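Local coordinates for post-proline cleaving enzyme (Rickettsia typhi, PDB 4HVT), which probably acts as a serine oligopeptidase that cleaves short peptides on the carboxyl side of proline, at residues T480-Y485 against L560-G565; D541-S546 against P580-A585. One frame throughout, in Å; residues are numbered along the deposited sequence.

Interaction 1 of 2, residues T480-Y485 against L560-G565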
ATOM      1  N   THR A 480      14.222   0.804  21.250  1.00 18.63           N
ATOM      2  CA  THR A 480      14.095   1.584  20.036  1.00 18.14           C
ATOM      3  C   THR A 480      13.622   0.650  18.952  1.00 18.01           C
ATOM      4  O   THR A 480      14.127  -0.474  18.852  1.00 17.93           O
ATOM      5  CB  THR A 480      15.444   2.228  19.657  1.00 18.22           C
ATOM      6  OG1 THR A 480      15.832   3.126  20.701  1.00 18.83           O
ATOM      7  CG2 THR A 480      15.408   2.957  18.311  1.00 17.53           C
ATOM      8  N   LEU A 481      12.629   1.100  18.197  1.00 17.67           N
ATOM      9  CA  LEU A 481      12.117   0.358  17.064  1.00 18.08           C
ATOM     10  C   LEU A 481      12.351   1.179  15.785  1.00 17.20           C
ATOM     11  O   LEU A 481      11.817   2.308  15.606  1.00 17.13           O
ATOM     12  CB  LEU A 481      10.658   0.010  17.310  1.00 19.39           C
ATOM     13  CG  LEU A 481       9.866  -1.089  16.615  1.00 20.82           C
ATOM     14  CD1 LEU A 481      10.721  -2.335  16.323  1.00 22.48           C
ATOM     15  CD2 LEU A 481       8.732  -1.318  17.644  1.00 22.50           C
ATOM     16  N   LEU A 482      13.171   0.612  14.908  1.00 16.21           N
ATOM     17  CA  LEU A 482      13.576   1.247  13.670  1.00 15.41           C
ATOM     18  C   LEU A 482      12.900   0.494  12.519  1.00 15.07           C
ATOM     19  O   LEU A 482      13.017  -0.737  12.430  1.00 14.74           O
ATOM     20  CB  LEU A 482      15.093   1.157  13.529  1.00 15.64           C
ATOM     21  CG  LEU A 482      15.767   1.471  12.188  1.00 15.17           C
ATOM     22  CD1 LEU A 482      15.484   2.890  11.658  1.00 15.00           C
ATOM     23  CD2 LEU A 482      17.258   1.211  12.325  1.00 15.63           C
ATOM     24  N   GLU A 483      12.229   1.241  11.658  1.00 14.69           N
ATOM     25  CA  GLU A 483      11.517   0.684  10.492  1.00 14.71           C
ATOM     26  C   GLU A 483      11.989   1.347   9.209  1.00 13.22           C
ATOM     27  O   GLU A 483      12.451   2.508   9.213  1.00 12.62           O
ATOM     28  CB  GLU A 483      10.024   0.921  10.684  1.00 16.44           C
ATOM     29  CG  GLU A 483       9.475   0.230  11.932  1.00 19.70           C
ATOM     30  CD  GLU A 483       7.953   0.233  11.979  1.00 22.15           C
ATOM     31  OE1 GLU A 483       7.315  -0.225  11.009  1.00 25.17           O
ATOM     32  OE2 GLU A 483       7.404   0.681  12.990  1.00 25.61           O
ATOM     33  N   ALA A 484      11.907   0.582   8.095  1.00 12.56           N
ATOM     34  CA  ALA A 484      12.118   1.105   6.776  1.00 12.03           C
ATOM     35  C   ALA A 484      11.521   0.105   5.806  1.00 11.98           C
ATOM     36  O   ALA A 484      11.064  -0.951   6.213  1.00 12.20           O
ATOM     37  CB  ALA A 484      13.579   1.343   6.449  1.00 12.39           C
ATOM     38  N   TYR A 485      11.450   0.509   4.557  1.00 11.65           N
ATOM     39  CA  TYR A 485      10.870  -0.280   3.470  1.00 11.62           C
ATOM     40  C   TYR A 485      11.953  -0.352   2.394  1.00 11.54           C
ATOM     41  O   TYR A 485      12.597  -1.403   2.233  1.00 11.78           O
ATOM     42  CB  TYR A 485       9.561   0.320   2.931  1.00 11.31           C
ATOM     43  CG  TYR A 485       8.881  -0.560   1.859  1.00 11.89           C
ATOM     44  CD1 TYR A 485       8.274  -1.778   2.196  1.00 11.92           C
ATOM     45  CD2 TYR A 485       8.884  -0.166   0.549  1.00 11.87           C
ATOM     46  CE1 TYR A 485       7.658  -2.580   1.249  1.00 12.33           C
ATOM     47  CE2 TYR A 485       8.257  -0.935  -0.414  1.00 12.32           C
ATOM     48  CZ  TYR A 485       7.633  -2.122  -0.054  1.00 12.44           C
ATOM     49  OH  TYR A 485       7.058  -2.818  -1.116  1.00 14.50           O
ATOM     50  N   LEU A 560      17.976  -2.306  20.498  1.00 19.71           N
ATOM     51  CA  LEU A 560      17.579  -1.884  19.144  1.00 18.83           C
ATOM     52  C   LEU A 560      16.848  -2.990  18.402  1.00 18.31           C
ATOM     53  O   LEU A 560      17.423  -4.054  18.063  1.00 18.74           O
ATOM     54  CB  LEU A 560      18.786  -1.382  18.335  1.00 18.71           C
ATOM     55  CG  LEU A 560      18.451  -0.982  16.901  1.00 18.00           C
ATOM     56  CD1 LEU A 560      17.329   0.081  16.845  1.00 17.70           C
ATOM     57  CD2 LEU A 560      19.709  -0.554  16.135  1.00 18.17           C
ATOM     58  N   GLY A 561      15.576  -2.726  18.084  1.00 17.53           N
ATOM     59  CA  GLY A 561      14.821  -3.656  17.255  1.00 17.21           C
ATOM     60  C   GLY A 561      14.484  -3.051  15.907  1.00 16.49           C
ATOM     61  O   GLY A 561      14.439  -1.838  15.743  1.00 15.48           O
ATOM     62  N   ILE A 562      14.378  -3.939  14.927  1.00 16.21           N
ATOM     63  CA  ILE A 562      14.146  -3.533  13.578  1.00 15.86           C
ATOM     64  C   ILE A 562      12.934  -4.294  13.049  1.00 15.38           C
ATOM     65  O   ILE A 562      12.697  -5.429  13.434  1.00 15.04           O
ATOM     66  CB  ILE A 562      15.367  -3.738  12.652  1.00 15.87           C
ATOM     67  CG1 ILE A 562      15.851  -5.186  12.663  1.00 16.02           C
ATOM     68  CG2 ILE A 562      16.484  -2.772  13.023  1.00 16.16           C
ATOM     69  CD1 ILE A 562      16.894  -5.448  11.564  1.00 16.22           C
ATOM     70  N   LYS A 563      12.136  -3.612  12.242  1.00 15.09           N
ATOM     71  CA  LYS A 563      10.844  -4.149  11.754  1.00 15.80           C
ATOM     72  C   LYS A 563      10.607  -3.782  10.280  1.00 14.27           C
ATOM     73  O   LYS A 563      10.839  -2.647   9.901  1.00 13.64           O
ATOM     74  CB  LYS A 563       9.756  -3.636  12.704  1.00 17.84           C
ATOM     75  CG  LYS A 563       8.339  -4.018  12.387  1.00 20.19           C
ATOM     76  CD  LYS A 563       7.362  -3.179  13.240  1.00 21.68           C
ATOM     77  CE  LYS A 563       5.975  -3.060  12.621  1.00 23.23           C
ATOM     78  NZ  LYS A 563       5.914  -2.260  11.374  1.00 24.54           N
ATOM     79  N   GLY A 564      10.223  -4.772   9.476  1.00 13.51           N
ATOM     80  CA  GLY A 564       9.934  -4.564   8.044  1.00 12.74           C
ATOM     81  C   GLY A 564       9.064  -5.685   7.480  1.00 12.46           C
ATOM     82  O   GLY A 564       9.068  -6.814   7.960  1.00 12.30           O
ATOM     83  N   GLY A 565       8.237  -5.340   6.508  1.00 12.19           N
ATOM     84  CA  GLY A 565       7.251  -6.243   5.923  1.00 12.05           C
ATOM     85  C   GLY A 565       7.427  -6.276   4.410  1.00 12.16           C
ATOM     86  O   GLY A 565       7.732  -5.291   3.819  1.00 11.67           O
TER
HETATM   87  O   HOH W   1       8.600  -1.224   8.659  1.00 26.25           O
HETATM   88  O   HOH W   2       8.725  -2.473   5.795  1.00 12.00           O
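Strands 480-483 and 560-565 run parallel, 4.6 Å apart at their closest with their directions 31° apart, and T480, L481 and L482 pair with L560, G561 and I562. The first two bonds are nearly straight: G561 N gives to T480 O at 2.8 Å and L482 N to G561 O at 2.9 Å. K563 N then reaches L482 O, at a more bent 150°. On the face shared by L481, E483 and K563, the last two side chains lie alongside each other, pointing the same way. K563 bends at its last torsion (chi4 -68°), turning NZ back onto E483 OE1 in a salt bridge whose modelled length, 2.5 Å, is doubtfully short. These are adjacent strands of the mixed sheet in the α/β-hydrolase domain; strand 560-565 runs into a probable nucleophile elbow that includes G564. Beyond the paired residues the chains part, and a water bridges them, giving to A484 O and accepting from G565 N; A484 N is buried without a partner. G565 O sits at the edge of the Y485 ring. On the opposite face T480 CG2 meets L560 CD1 at 3.8 Å, and L482 CD2 meets I562 CG2, both residues touching F542 of helix 536-551.

Interaction 2 of 2, residues D541-S546 against P580-A585; sequences DFFAVS and PELFGA
F583 pushes the edge of its ring between three side chains of helix 536-551. Its CE1 lies 3.4 Å from S546 OG, which sits in the plane of the ring at its rim, while CZ comes 4.4 Å from both F542 CE2 and F543 CD1. The F543 and F583 rings thus meet edge against edge rather than stacking, each presenting a rim atom near the plane of the other. L582 adds a second point of touch: its CD1 packs 4.1 Å from F543 CD1, the two side chains crossing at about a right angle, and also borders S546 CB. The same leucine also lies over its neighbour, with CB 3.6 Å above the centre of one face of the F583 ring. On the helix side, S546 OG stands anti to its own carbonyl carbon (chi1 -64°), which turns it back along the helix to give a hydrogen bond to F542 O at 3.1 Å. That carbonyl also takes S546 N, and the hydroxyl approaches from above its plane. Farther out, A575 of helix 567-578 touches both F543 and F583, and R579 makes a cation-pi contact with F543. The contact joins helix 536-551 to the turn that leads from helix 567-578 into strand 585-589, within the hydrolase domain. With the serine hydroxyl engaged by its own helix, cohesion across this buried seam comes from apolar packing and ring edges.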
ATOM      1  N   ASP A 541      22.323   2.020   3.712  1.00 15.43           N
ATOM      2  CA  ASP A 541      21.623   3.204   4.252  1.00 15.17           C
ATOM      3  C   ASP A 541      21.008   2.875   5.598  1.00 15.10           C
ATOM      4  O   ASP A 541      21.039   3.647   6.535  1.00 15.03           O
ATOM      5  CB  ASP A 541      20.542   3.662   3.303  1.00 14.71           C
ATOM      6  CG  ASP A 541      21.106   4.332   2.061  1.00 14.88           C
ATOM      7  OD1 ASP A 541      22.327   4.536   2.040  1.00 15.25           O
ATOM      8  OD2 ASP A 541      20.331   4.626   1.099  1.00 14.45           O
ATOM      9  N   PHE A 542      20.440   1.692   5.679  1.00 15.16           N
ATOM     10  CA  PHE A 542      19.785   1.265   6.903  1.00 15.37           C
ATOM     11  C   PHE A 542      20.849   1.113   8.022  1.00 16.03           C
ATOM     12  O   PHE A 542      20.637   1.541   9.117  1.00 15.89           O
ATOM     13  CB  PHE A 542      19.091  -0.067   6.631  1.00 15.72           C
ATOM     14  CG  PHE A 542      18.130  -0.486   7.705  1.00 16.34           C
ATOM     15  CD1 PHE A 542      16.952   0.214   7.930  1.00 15.71           C
ATOM     16  CD2 PHE A 542      18.369  -1.608   8.450  1.00 17.04           C
ATOM     17  CE1 PHE A 542      16.050  -0.179   8.888  1.00 15.63           C
ATOM     18  CE2 PHE A 542      17.484  -1.974   9.473  1.00 17.15           C
ATOM     19  CZ  PHE A 542      16.327  -1.278   9.668  1.00 16.60           C
ATOM     20  N   PHE A 543      21.995   0.523   7.718  1.00 16.17           N
ATOM     21  CA  PHE A 543      23.085   0.412   8.714  1.00 17.14           C
ATOM     22  C   PHE A 543      23.579   1.806   9.174  1.00 17.13           C
ATOM     23  O   PHE A 543      23.879   2.027  10.365  1.00 17.60           O
ATOM     24  CB  PHE A 543      24.274  -0.404   8.178  1.00 17.72           C
ATOM     25  CG  PHE A 543      23.922  -1.790   7.733  1.00 17.82           C
ATOM     26  CD1 PHE A 543      23.053  -2.589   8.471  1.00 17.80           C
ATOM     27  CD2 PHE A 543      24.444  -2.296   6.550  1.00 17.92           C
ATOM     28  CE1 PHE A 543      22.750  -3.852   8.074  1.00 17.94           C
ATOM     29  CE2 PHE A 543      24.148  -3.578   6.148  1.00 17.99           C
ATOM     30  CZ  PHE A 543      23.275  -4.353   6.875  1.00 17.99           C
ATOM     31  N   ALA A 544      23.713   2.732   8.222  1.00 16.76           N
ATOM     32  CA  ALA A 544      24.125   4.113   8.531  1.00 17.08           C
ATOM     33  C   ALA A 544      23.205   4.755   9.582  1.00 17.04           C
ATOM     34  O   ALA A 544      23.670   5.366  10.493  1.00 17.78           O
ATOM     35  CB  ALA A 544      24.177   4.953   7.272  1.00 16.94           C
ATOM     36  N   VAL A 545      21.904   4.607   9.414  1.00 16.49           N
ATOM     37  CA  VAL A 545      20.969   5.069  10.422  1.00 16.18           C
ATOM     38  C   VAL A 545      21.104   4.290  11.757  1.00 16.66           C
ATOM     39  O   VAL A 545      21.148   4.909  12.845  1.00 17.54           O
ATOM     40  CB  VAL A 545      19.527   5.048   9.849  1.00 15.35           C
ATOM     41  CG1 VAL A 545      18.561   5.442  10.922  1.00 15.19           C
ATOM     42  CG2 VAL A 545      19.402   6.011   8.674  1.00 15.08           C
ATOM     43  N   SER A 546      21.195   2.967  11.691  1.00 16.84           N
ATOM     44  CA  SER A 546      21.313   2.129  12.893  1.00 17.54           C
ATOM     45  C   SER A 546      22.543   2.588  13.719  1.00 18.85           C
ATOM     46  O   SER A 546      22.460   2.828  14.923  1.00 19.20           O
ATOM     47  CB  SER A 546      21.410   0.639  12.504  1.00 17.57           C
ATOM     48  OG  SER A 546      20.229   0.169  11.855  1.00 16.67           O
ATOM     49  N   PRO A 580      24.531  -8.887  12.488  1.00 23.52           N
ATOM     50  CA  PRO A 580      23.767  -9.367  13.626  1.00 23.51           C
ATOM     51  C   PRO A 580      24.089  -8.595  14.929  1.00 24.75           C
ATOM     52  O   PRO A 580      23.210  -8.399  15.805  1.00 25.61           O
ATOM     53  CB  PRO A 580      24.191 -10.824  13.736  1.00 24.58           C
ATOM     54  CG  PRO A 580      25.510 -10.952  12.991  1.00 24.59           C
ATOM     55  CD  PRO A 580      25.356  -9.960  11.865  1.00 23.77           C
ATOM     56  N   GLU A 581      25.320  -8.107  15.022  1.00 25.02           N
ATOM     57  CA  GLU A 581      25.790  -7.443  16.213  1.00 26.01           C
ATOM     58  C   GLU A 581      25.217  -6.047  16.457  1.00 24.96           C
ATOM     59  O   GLU A 581      25.423  -5.468  17.535  1.00 25.67           O
ATOM     60  CB  GLU A 581      27.322  -7.370  16.173  1.00 27.52           C
ATOM     61  CG  GLU A 581      27.892  -6.252  15.274  1.00 28.22           C
ATOM     62  CD  GLU A 581      27.880  -6.531  13.771  1.00 28.27           C
ATOM     63  OE1 GLU A 581      27.558  -7.646  13.309  1.00 27.31           O
ATOM     64  OE2 GLU A 581      28.244  -5.605  13.022  1.00 30.45           O
ATOM     65  N   LEU A 582      24.524  -5.494  15.464  1.00 23.42           N
ATOM     66  CA  LEU A 582      23.904  -4.174  15.579  1.00 22.68           C
ATOM     67  C   LEU A 582      22.540  -4.191  16.261  1.00 21.20           C
ATOM     68  O   LEU A 582      22.042  -3.109  16.689  1.00 21.61           O
ATOM     69  CB  LEU A 582      23.741  -3.562  14.198  1.00 22.60           C
ATOM     70  CG  LEU A 582      24.954  -2.910  13.542  1.00 23.79           C
ATOM     71  CD1 LEU A 582      24.480  -2.229  12.292  1.00 23.41           C
ATOM     72  CD2 LEU A 582      25.691  -1.920  14.419  1.00 24.59           C
ATOM     73  N   PHE A 583      21.906  -5.355  16.316  1.00 20.01           N
ATOM     74  CA  PHE A 583      20.472  -5.466  16.653  1.00 19.45           C
ATOM     75  C   PHE A 583      20.168  -6.429  17.758  1.00 20.09           C
ATOM     76  O   PHE A 583      20.925  -7.412  18.030  1.00 21.74           O
ATOM     77  CB  PHE A 583      19.658  -5.897  15.404  1.00 18.35           C
ATOM     78  CG  PHE A 583      20.025  -5.143  14.211  1.00 17.73           C
ATOM     79  CD1 PHE A 583      19.631  -3.803  14.100  1.00 17.07           C
ATOM     80  CD2 PHE A 583      20.739  -5.729  13.187  1.00 17.67           C
ATOM     81  CE1 PHE A 583      19.977  -3.040  13.009  1.00 16.59           C
ATOM     82  CE2 PHE A 583      21.114  -4.959  12.104  1.00 17.13           C
ATOM     83  CZ  PHE A 583      20.732  -3.648  11.995  1.00 16.74           C
ATOM     84  N   GLY A 584      19.104  -6.125  18.474  1.00 19.94           N
ATOM     85  CA  GLY A 584      18.652  -6.958  19.593  1.00 20.29           C
ATOM     86  C   GLY A 584      17.362  -7.739  19.334  1.00 19.92           C
ATOM     87  O   GLY A 584      17.064  -8.706  20.055  1.00 21.19           O
ATOM     88  N   ALA A 585      16.585  -7.322  18.340  1.00 18.80           N
ATOM     89  CA  ALA A 585      15.341  -7.991  17.957  1.00 17.96           C
ATOM     90  C   ALA A 585      14.915  -7.582  16.524  1.00 16.78           C
ATOM     91  O   ALA A 585      15.264  -6.506  16.003  1.00 16.12           O
ATOM     92  CB  ALA A 585      14.212  -7.677  18.929  1.00 17.95           C
TER

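In the fold
Both contacts are buried, with centres about 9 Å apart. Interaction 1 lies within the sheet of the hydrolase domain and is bound by regular backbone hydrogen bonds, with a charged pair of partly exposed residues, E483 and K563, on one face; interaction 2 packs a helix lying on that sheet against the segment entering its next strand, through side chains, and buries far less surface (182 against 493 Å²). They meet directly: L482 CD2 lies against S546 OG and I562 CG2 against F583 CD1, so the apolar face of the strands borders the aromatic cluster. The backbone links them as well, since L560 and I562 probably pair with G584 and A585.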